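Local coordinates for PhiH1 repressor-like protein (Haloarcula marismortui ATCC 43049, PDB 3B73), which is of unknown function but, as a repressor-like protein with a winged helix-turn-helix fold, probably binds DNA to regulate transcription, at residues Gly8-Ile13 against Ser47-Lys52. Residues are numbered along the deposited sequence; the frame is centred on the assembly and turned at random.
Sequences GSWMTI and SRRLKK
The guanidinium of Arg49 has Thr12 CG2 over the centre of one face, 3.8 Å from Arg49 CZ, and Lys52 CB off-centre over the opposite face. The contact belongs to a winged helix-turn-helix domain and joins the loop leading into helix 13-25 to helix 43-55. At the guanidinium edge lies the carbonyl O of Trp10. Arg49 NH2 in turn lies at the indole edge, near the ring plane and not over a face, 3.8 Å from Trp10 CE3. The two planes are 20° apart. Met11 CG lies over one indole face, near the rim. Arg49 reaches the loop because its chain bends at chi2 and chi3. Arg49 NH2 gives Trp10 O a bent hydrogen bond of 3.1 Å. Its N-H...O angle is 139°. The same NH2 forms a salt bridge with Asp15, whose carboxylate also accepts from the backbone N of Thr12. A leucine in place of Arg49 would probably leave Trp10 O without this donor and Asp15 without its charged mate. The indole is also held by a hydrogen bond from NE1 to Ala83 O and by stacking on His56. Lys52 contributes aliphatic packing: its CG sits 3.8 Å from Trp10 CE3.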
ATOM      1  N   GLY B   8      -4.105   8.460  -1.012  1.00 54.01           N
ATOM      2  CA  GLY B   8      -3.970   9.678  -1.787  1.00 62.90           C
ATOM      3  C   GLY B   8      -3.090   9.446  -3.001  1.00 45.01           C
ATOM      4  O   GLY B   8      -2.241   8.553  -3.007  1.00 45.82           O
ATOM      5  N   SER B   9      -3.295  10.257  -4.035  1.00 51.73           N
ATOM      6  CA  SER B   9      -2.598  10.080  -5.310  1.00 44.79           C
ATOM      7  C   SER B   9      -1.096  10.351  -5.199  1.00 47.08           C
ATOM      8  O   SER B   9      -0.320   9.947  -6.063  1.00 43.78           O
ATOM      9  CB  SER B   9      -3.257  10.937  -6.421  1.00 55.11           C
ATOM     10  OG  SER B   9      -3.239  12.327  -6.119  1.00 79.20           O
ATOM     11  N   TRP B  10      -0.692  11.027  -4.126  1.00 49.16           N
ATOM     12  CA  TRP B  10       0.714  11.337  -3.875  1.00 51.83           C
ATOM     13  C   TRP B  10       1.458  10.213  -3.132  1.00 46.01           C
ATOM     14  O   TRP B  10       2.646  10.335  -2.872  1.00 55.56           O
ATOM     15  CB  TRP B  10       0.812  12.599  -3.029  1.00 43.67           C
ATOM     16  CG  TRP B  10       0.013  12.479  -1.766  1.00 51.82           C
ATOM     17  CD1 TRP B  10      -1.302  12.805  -1.592  1.00 44.45           C
ATOM     18  CD2 TRP B  10       0.474  11.974  -0.508  1.00 40.53           C
ATOM     19  NE1 TRP B  10      -1.694  12.518  -0.304  1.00 50.83           N
ATOM     20  CE2 TRP B  10      -0.622  12.015   0.384  1.00 54.39           C
ATOM     21  CE3 TRP B  10       1.716  11.488  -0.042  1.00 39.07           C
ATOM     22  CZ2 TRP B  10      -0.521  11.597   1.720  1.00 45.08           C
ATOM     23  CZ3 TRP B  10       1.813  11.067   1.298  1.00 43.86           C
ATOM     24  CH2 TRP B  10       0.697  11.118   2.155  1.00 46.75           C
HETATM   25  N   MSE B  11       0.768   9.133  -2.786  1.00 56.89           N
HETATM   26  CA  MSE B  11       1.396   8.105  -1.961  1.00 55.12           C
HETATM   27  C   MSE B  11       2.114   7.057  -2.788  1.00 47.02           C
HETATM   28  O   MSE B  11       1.803   6.847  -3.956  1.00 53.89           O
HETATM   29  CB  MSE B  11       0.386   7.434  -1.021  1.00 49.04           C
HETATM   30  CG  MSE B  11      -0.233   8.358  -0.006  1.00 68.28           C
HETATM   31 SE   MSE B  11      -1.474   7.373   1.128  0.62 43.32          SE
HETATM   32  CE  MSE B  11      -0.194   6.440   2.164  1.00 58.99           C
ATOM     33  N   THR B  12       3.093   6.411  -2.158  1.00 43.84           N
ATOM     34  CA  THR B  12       3.766   5.253  -2.717  1.00 49.14           C
ATOM     35  C   THR B  12       3.467   4.082  -1.807  1.00 48.68           C
ATOM     36  O   THR B  12       2.938   4.235  -0.709  1.00 50.08           O
ATOM     37  CB  THR B  12       5.301   5.439  -2.729  1.00 46.61           C
ATOM     38  OG1 THR B  12       5.789   5.498  -1.378  1.00 54.68           O
ATOM     39  CG2 THR B  12       5.672   6.732  -3.460  1.00 55.96           C
ATOM     40  N   ILE B  13       3.840   2.899  -2.230  1.00 45.41           N
ATOM     41  CA  ILE B  13       3.491   1.737  -1.429  1.00 43.07           C
ATOM     42  C   ILE B  13       4.288   1.740  -0.123  1.00 52.73           C
ATOM     43  O   ILE B  13       3.835   1.200   0.887  1.00 46.92           O
ATOM     44  CB  ILE B  13       3.659   0.428  -2.239  1.00 55.02           C
ATOM     45  CG1 ILE B  13       3.008  -0.739  -1.495  1.00 44.29           C
ATOM     46  CG2 ILE B  13       5.118   0.187  -2.547  1.00 46.85           C
ATOM     47  CD1 ILE B  13       2.748  -1.916  -2.322  1.00 42.20           C
ATOM     48  N   SER B  47      13.754   8.934   4.257  1.00 49.55           N
ATOM     49  CA  SER B  47      13.694  10.315   4.751  1.00 58.95           C
ATOM     50  C   SER B  47      12.714  11.169   3.959  1.00 62.81           C
ATOM     51  O   SER B  47      11.943  11.955   4.536  1.00 63.55           O
ATOM     52  CB  SER B  47      15.075  10.975   4.737  1.00 55.85           C
ATOM     53  OG  SER B  47      15.857  10.479   5.806  1.00 74.31           O
ATOM     54  N   ARG B  48      12.757  11.030   2.637  1.00 55.02           N
ATOM     55  CA  ARG B  48      11.826  11.746   1.765  1.00 57.95           C
ATOM     56  C   ARG B  48      10.367  11.390   2.062  1.00 57.12           C
ATOM     57  O   ARG B  48       9.532  12.280   2.208  1.00 59.18           O
ATOM     58  CB  ARG B  48      12.155  11.477   0.296  1.00 72.61           C
ATOM     59  CG  ARG B  48      13.051  12.539  -0.307  1.00 77.38           C
ATOM     60  CD  ARG B  48      13.479  12.197  -1.733  1.00 95.03           C
ATOM     61  NE  ARG B  48      14.763  11.500  -1.768  1.00108.56           N
ATOM     62  CZ  ARG B  48      14.956  10.319  -2.344  1.00125.92           C
ATOM     63  NH1 ARG B  48      13.941   9.709  -2.945  1.00105.66           N
ATOM     64  NH2 ARG B  48      16.161   9.753  -2.329  1.00 88.58           N
ATOM     65  N   ARG B  49      10.071  10.097   2.170  1.00 52.04           N
ATOM     66  CA  ARG B  49       8.720   9.651   2.494  1.00 55.32           C
ATOM     67  C   ARG B  49       8.306  10.100   3.889  1.00 55.10           C
ATOM     68  O   ARG B  49       7.156  10.517   4.103  1.00 47.79           O
ATOM     69  CB  ARG B  49       8.588   8.131   2.368  1.00 45.47           C
ATOM     70  CG  ARG B  49       8.850   7.613   0.969  1.00 48.36           C
ATOM     71  CD  ARG B  49       8.348   8.546  -0.114  1.00 51.86           C
ATOM     72  NE  ARG B  49       6.903   8.794  -0.082  1.00 52.67           N
ATOM     73  CZ  ARG B  49       6.279   9.548  -0.981  1.00 52.85           C
ATOM     74  NH1 ARG B  49       6.983  10.111  -1.953  1.00 54.99           N
ATOM     75  NH2 ARG B  49       4.966   9.754  -0.921  1.00 52.12           N
ATOM     76  N   LEU B  50       9.230  10.033   4.845  1.00 51.24           N
ATOM     77  CA  LEU B  50       8.915  10.538   6.193  1.00 51.38           C
ATOM     78  C   LEU B  50       8.493  12.015   6.143  1.00 60.24           C
ATOM     79  O   LEU B  50       7.478  12.420   6.746  1.00 54.52           O
ATOM     80  CB  LEU B  50      10.098  10.344   7.156  1.00 49.15           C
ATOM     81  CG  LEU B  50      10.372   8.891   7.568  1.00 69.98           C
ATOM     82  CD1 LEU B  50      11.715   8.794   8.272  1.00 63.50           C
ATOM     83  CD2 LEU B  50       9.229   8.319   8.449  1.00 56.03           C
ATOM     84  N   LYS B  51       9.278  12.819   5.428  1.00 55.99           N
ATOM     85  CA  LYS B  51       8.996  14.248   5.311  1.00 55.65           C
ATOM     86  C   LYS B  51       7.615  14.427   4.687  1.00 66.70           C
ATOM     87  O   LYS B  51       6.829  15.281   5.120  1.00 55.01           O
ATOM     88  CB  LYS B  51      10.083  14.952   4.484  1.00 78.66           C
ATOM     89  CG  LYS B  51      10.327  16.418   4.849  1.00 86.46           C
ATOM     90  CD  LYS B  51       9.436  17.353   4.041  1.00109.29           C
ATOM     91  CE  LYS B  51       9.785  18.824   4.272  1.00100.31           C
ATOM     92  NZ  LYS B  51       8.952  19.722   3.407  1.00 90.39           N
ATOM     93  N   LYS B  52       7.311  13.586   3.698  1.00 47.97           N
ATOM     94  CA  LYS B  52       6.040  13.679   2.978  1.00 46.82           C
ATOM     95  C   LYS B  52       4.857  13.308   3.878  1.00 63.84           C
ATOM     96  O   LYS B  52       3.865  14.027   3.946  1.00 55.11           O
ATOM     97  CB  LYS B  52       6.059  12.767   1.760  1.00 42.98           C
ATOM     98  CG  LYS B  52       5.099  13.174   0.648  1.00 65.09           C
ATOM     99  CD  LYS B  52       5.758  14.180  -0.265  1.00 72.81           C
ATOM    100  CE  LYS B  52       4.919  14.468  -1.481  1.00 98.65           C
ATOM    101  NZ  LYS B  52       5.366  15.740  -2.109  1.00 86.44           N
TER